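Local coordinates for exported protein (Bacteroides fragilis, PDB 4JX0), which is of unknown function but binds magnesium and joins a BT_3987-like N-terminal domain to a probable F5/8 type C-like domain, at residues Met98-Phe112 / Leu130-Met144. Residues are numbered along the deposited sequence; the frame is centred on the assembly and turned at random.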
# COMPACT_ATOMS: atom_id res chain seq x y z
N MSE A 98 8.18 -11.77 -13.23
CA MSE A 98 7.34 -10.63 -12.86
C MSE A 98 6.68 -9.96 -14.08
O MSE A 98 5.60 -9.39 -13.92
CB MSE A 98 8.20 -9.57 -12.13
CG MSE A 98 8.95 -8.62 -13.09
SE MSE A 98 10.22 -7.42 -12.30
CE MSE A 98 10.93 -6.70 -13.95
N ALA A 99 7.36 -9.95 -15.26
CA ALA A 99 6.92 -9.23 -16.46
C ALA A 99 6.18 -10.09 -17.50
O ALA A 99 6.07 -9.66 -18.65
CB ALA A 99 8.13 -8.59 -17.11
N GLU A 100 5.64 -11.26 -17.12
CA GLU A 100 4.92 -12.11 -18.08
C GLU A 100 3.56 -11.47 -18.41
O GLU A 100 2.62 -11.53 -17.61
CB GLU A 100 4.74 -13.55 -17.55
N GLY A 101 3.49 -10.80 -19.57
CA GLY A 101 2.29 -10.15 -20.07
C GLY A 101 1.86 -8.89 -19.33
O GLY A 101 0.66 -8.61 -19.25
N ILE A 102 2.82 -8.12 -18.80
CA ILE A 102 2.55 -6.87 -18.07
C ILE A 102 3.17 -5.74 -18.89
O ILE A 102 4.32 -5.86 -19.31
CB ILE A 102 3.08 -6.97 -16.62
CG1 ILE A 102 2.13 -7.84 -15.78
CG2 ILE A 102 3.24 -5.60 -15.96
CD1 ILE A 102 2.76 -8.61 -14.73
N PRO A 103 2.43 -4.65 -19.17
CA PRO A 103 2.99 -3.58 -20.01
C PRO A 103 4.10 -2.79 -19.33
O PRO A 103 4.20 -2.78 -18.11
CB PRO A 103 1.78 -2.68 -20.29
CG PRO A 103 0.89 -2.90 -19.13
CD PRO A 103 1.03 -4.36 -18.80
N LEU A 104 4.92 -2.14 -20.14
CA LEU A 104 6.02 -1.33 -19.60
C LEU A 104 5.48 -0.02 -19.09
O LEU A 104 4.58 0.55 -19.72
CB LEU A 104 7.11 -1.07 -20.65
CG LEU A 104 7.93 -2.28 -21.08
CD1 LEU A 104 8.66 -1.99 -22.37
CD2 LEU A 104 8.90 -2.70 -20.00
N PHE A 105 6.01 0.46 -17.96
CA PHE A 105 5.62 1.76 -17.41
C PHE A 105 6.12 2.83 -18.38
O PHE A 105 7.31 2.82 -18.69
CB PHE A 105 6.21 1.96 -16.01
CG PHE A 105 5.79 3.24 -15.35
CD1 PHE A 105 4.58 3.32 -14.67
CD2 PHE A 105 6.61 4.36 -15.39
CE1 PHE A 105 4.19 4.51 -14.06
CE2 PHE A 105 6.23 5.54 -14.77
CZ PHE A 105 5.02 5.61 -14.11
N PRO A 106 5.25 3.71 -18.94
CA PRO A 106 5.75 4.69 -19.93
C PRO A 106 6.94 5.52 -19.45
O PRO A 106 6.97 5.96 -18.31
CB PRO A 106 4.53 5.58 -20.20
CG PRO A 106 3.49 5.17 -19.22
CD PRO A 106 3.79 3.81 -18.75
N SER A 107 7.93 5.73 -20.34
CA SER A 107 9.15 6.50 -20.06
C SER A 107 8.85 7.96 -19.76
O SER A 107 9.52 8.57 -18.93
CB SER A 107 10.11 6.43 -21.24
OG SER A 107 10.37 5.09 -21.64
N GLU A 108 7.85 8.54 -20.46
CA GLU A 108 7.43 9.93 -20.26
C GLU A 108 6.96 10.20 -18.81
O GLU A 108 7.13 11.31 -18.31
CB GLU A 108 6.33 10.35 -21.27
CG GLU A 108 5.06 9.52 -21.28
CD GLU A 108 4.96 8.49 -22.38
OE1 GLU A 108 5.96 7.75 -22.60
OE2 GLU A 108 3.89 8.39 -23.01
N ASN A 109 6.42 9.17 -18.12
CA ASN A 109 5.97 9.30 -16.74
C ASN A 109 7.13 9.16 -15.70
O ASN A 109 6.86 9.27 -14.51
CB ASN A 109 4.85 8.27 -16.47
CG ASN A 109 3.59 8.57 -17.25
OD1 ASN A 109 3.45 8.18 -18.41
ND2 ASN A 109 2.70 9.36 -16.69
N CYS A 110 8.41 8.95 -16.12
CA CYS A 110 9.59 8.88 -15.24
C CYS A 110 10.37 10.18 -15.30
O CYS A 110 10.55 10.73 -16.38
CB CYS A 110 10.50 7.71 -15.62
SG CYS A 110 9.71 6.09 -15.57
N THR A 111 10.91 10.63 -14.16
CA THR A 111 11.79 11.79 -14.09
C THR A 111 12.98 11.39 -13.21
O THR A 111 12.79 11.11 -12.02
CB THR A 111 11.04 13.03 -13.62
OG1 THR A 111 9.94 13.26 -14.50
CG2 THR A 111 11.94 14.26 -13.57
N PHE A 112 14.17 11.30 -13.81
CA PHE A 112 15.39 10.89 -13.13
C PHE A 112 16.24 12.08 -12.69
O PHE A 112 16.65 12.88 -13.53
CB PHE A 112 16.22 9.97 -14.03
CG PHE A 112 15.54 8.66 -14.32
CD1 PHE A 112 15.58 7.63 -13.40
CD2 PHE A 112 14.88 8.45 -15.52
CE1 PHE A 112 14.99 6.41 -13.68
CE2 PHE A 112 14.28 7.23 -15.80
CZ PHE A 112 14.33 6.22 -14.87
N LEU A 130 7.82 9.49 -10.22
CA LEU A 130 6.70 9.05 -11.07
C LEU A 130 5.69 10.18 -11.18
O LEU A 130 5.14 10.59 -10.16
CB LEU A 130 6.04 7.79 -10.47
CG LEU A 130 6.74 6.46 -10.76
CD1 LEU A 130 8.20 6.50 -10.34
CD2 LEU A 130 6.04 5.34 -10.05
N LYS A 131 5.44 10.71 -12.38
CA LYS A 131 4.51 11.82 -12.58
C LYS A 131 3.34 11.46 -13.50
O LYS A 131 3.44 10.53 -14.29
CB LYS A 131 5.26 13.05 -13.15
CG LYS A 131 5.96 12.83 -14.50
CD LYS A 131 6.36 14.15 -15.14
CE LYS A 131 6.89 13.96 -16.54
NZ LYS A 131 7.25 15.26 -17.16
N ASP A 132 2.23 12.22 -13.39
CA ASP A 132 1.02 12.12 -14.22
C ASP A 132 0.54 10.67 -14.46
O ASP A 132 0.31 10.27 -15.60
CB ASP A 132 1.25 12.83 -15.57
CG ASP A 132 1.63 14.29 -15.43
OD1 ASP A 132 0.95 15.01 -14.66
OD2 ASP A 132 2.59 14.73 -16.11
N VAL A 133 0.39 9.91 -13.39
CA VAL A 133 -0.06 8.52 -13.47
C VAL A 133 -1.58 8.42 -13.62
O VAL A 133 -2.06 7.34 -13.93
CB VAL A 133 0.42 7.66 -12.26
CG1 VAL A 133 1.94 7.67 -12.16
CG2 VAL A 133 -0.21 8.10 -10.94
N GLU A 134 -2.33 9.52 -13.37
CA GLU A 134 -3.80 9.59 -13.40
C GLU A 134 -4.50 8.67 -14.43
O GLU A 134 -5.35 7.89 -14.02
CB GLU A 134 -4.29 11.03 -13.64
CG GLU A 134 -3.86 12.04 -12.59
CD GLU A 134 -2.74 12.99 -12.96
OE1 GLU A 134 -2.16 12.85 -14.07
OE2 GLU A 134 -2.42 13.89 -12.14
N LYS A 135 -4.14 8.72 -15.72
CA LYS A 135 -4.80 7.90 -16.76
C LYS A 135 -4.11 6.51 -17.02
O LYS A 135 -4.56 5.79 -17.92
CB LYS A 135 -4.89 8.70 -18.07
CG LYS A 135 -5.72 9.98 -17.95
CD LYS A 135 -7.24 9.72 -17.80
CE LYS A 135 -7.79 10.02 -16.43
NZ LYS A 135 -9.29 9.99 -16.41
N LEU A 136 -3.10 6.11 -16.20
CA LEU A 136 -2.48 4.79 -16.30
C LEU A 136 -3.39 3.83 -15.54
O LEU A 136 -3.25 3.70 -14.32
CB LEU A 136 -1.04 4.81 -15.74
CG LEU A 136 -0.04 5.76 -16.39
CD1 LEU A 136 1.31 5.68 -15.71
CD2 LEU A 136 0.13 5.46 -17.86
N ASN A 137 -4.37 3.22 -16.23
CA ASN A 137 -5.40 2.39 -15.59
C ASN A 137 -5.35 0.89 -15.97
O ASN A 137 -6.38 0.20 -15.89
CB ASN A 137 -6.79 2.96 -15.93
CG ASN A 137 -7.20 2.84 -17.38
OD1 ASN A 137 -6.37 2.65 -18.27
ND2 ASN A 137 -8.49 2.95 -17.64
N ASN A 138 -4.16 0.37 -16.32
CA ASN A 138 -4.04 -1.05 -16.65
C ASN A 138 -4.02 -1.86 -15.36
O ASN A 138 -3.12 -1.67 -14.55
CB ASN A 138 -2.79 -1.28 -17.48
CG ASN A 138 -2.76 -2.65 -18.08
OD1 ASN A 138 -2.06 -3.54 -17.59
ND2 ASN A 138 -3.56 -2.86 -19.10
N LEU A 139 -5.03 -2.73 -15.14
CA LEU A 139 -5.16 -3.50 -13.88
C LEU A 139 -4.03 -4.52 -13.67
O LEU A 139 -3.67 -4.77 -12.51
CB LEU A 139 -6.50 -4.22 -13.81
CG LEU A 139 -7.74 -3.33 -13.77
CD1 LEU A 139 -9.01 -4.17 -13.92
CD2 LEU A 139 -7.82 -2.53 -12.48
N SER A 140 -3.46 -5.05 -14.77
CA SER A 140 -2.32 -5.99 -14.73
C SER A 140 -1.08 -5.34 -14.06
O SER A 140 -0.19 -6.05 -13.59
CB SER A 140 -1.94 -6.46 -16.13
OG SER A 140 -3.05 -6.48 -17.01
N GLY A 141 -1.05 -4.01 -14.06
CA GLY A 141 0.01 -3.22 -13.47
C GLY A 141 0.95 -2.79 -14.56
O GLY A 141 0.66 -2.93 -15.75
N TYR A 142 2.08 -2.24 -14.15
CA TYR A 142 3.15 -1.81 -15.03
C TYR A 142 4.45 -2.29 -14.45
O TYR A 142 4.53 -2.52 -13.24
CB TYR A 142 3.16 -0.28 -15.21
CG TYR A 142 1.88 0.27 -15.80
CD1 TYR A 142 0.78 0.52 -15.00
CD2 TYR A 142 1.78 0.56 -17.16
CE1 TYR A 142 -0.41 1.01 -15.53
CE2 TYR A 142 0.60 1.06 -17.70
CZ TYR A 142 -0.50 1.29 -16.88
OH TYR A 142 -1.68 1.78 -17.37
N VAL A 143 5.46 -2.44 -15.29
CA VAL A 143 6.76 -2.92 -14.84
C VAL A 143 7.85 -2.11 -15.50
O VAL A 143 7.67 -1.61 -16.61
CB VAL A 143 6.92 -4.44 -15.13
CG1 VAL A 143 7.03 -4.73 -16.63
CG2 VAL A 143 8.10 -5.02 -14.38
N MSE A 144 8.97 -1.94 -14.82
CA MSE A 144 10.09 -1.23 -15.41
C MSE A 144 11.41 -1.62 -14.79
O MSE A 144 11.46 -2.02 -13.61
CB MSE A 144 9.92 0.28 -15.32
CG MSE A 144 9.81 0.81 -13.91
SE MSE A 144 9.86 2.74 -13.93
CE MSE A 144 11.68 2.98 -14.18
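Val-143 is held by the backbone on either side of Leu-104 in a single bridge: Val-143 N donates to Pro-103 O (3.1 Å), and Val-143 O accepts from Phe-105 N at 3.0 Å. The first donor lies in the carbonyl plane, while Phe-105 N sits 35° out of the plane of the Val-143 carbonyl. Farther along, Cys-110 and Leu-130 form an antiparallel non-hydrogen-bonded pair. Beside it, Asn-109 engages the backbone of Lys-131 twice. Asn-109 O accepts a nearly straight bond from Lys-131 N, and Asn-109 ND2 donates to Lys-131 O at 2.8 Å. That acceptor lies 9° from the amide plane, a position consistent with the bond orienting the amide.

Phe-105 is buried between these two anchor points. With CG anti to the backbone N (chi1 -177°), its ring is directed among side chains of 130-144. Tyr-142 CB lies at the ring edge, Leu-136 CD1 comes obliquely to Phe-105 CE1 (3.5 Å), and Leu-130 CG lies 3.9 Å from Phe-105 CZ. The selenium of selenomethionine Met-144 completes a Met-aromatic contact, 4.8 Å from the Phe-105 centroid and again oblique. Leu-136 also sends CD2 to Pro-106 CG, tip to tip, at 3.6 Å. The Tyr-142 hydroxyl accepts from Asn-138 N, tying the start of the 138-141 turn to the Tyr-142 ring. At the other end, the branches of Val-143 divide: CG1 packs on Ile-102 CG2 and Ala-99 CB, CG2 on selenomethionine Met-98.

Leu-170 of strand 165-174 also touches Phe-105, and Lys-87 NZ forms a hydrogen bond with Phe-105 O. This apolar cluster thus joins the loop entering strand 110-117 to the connection from strand 123-130 to strand 142-150, an arrangement consistent with an immunoglobulin-like, E-set-type beta domain of the BT_3987-like N-terminal family.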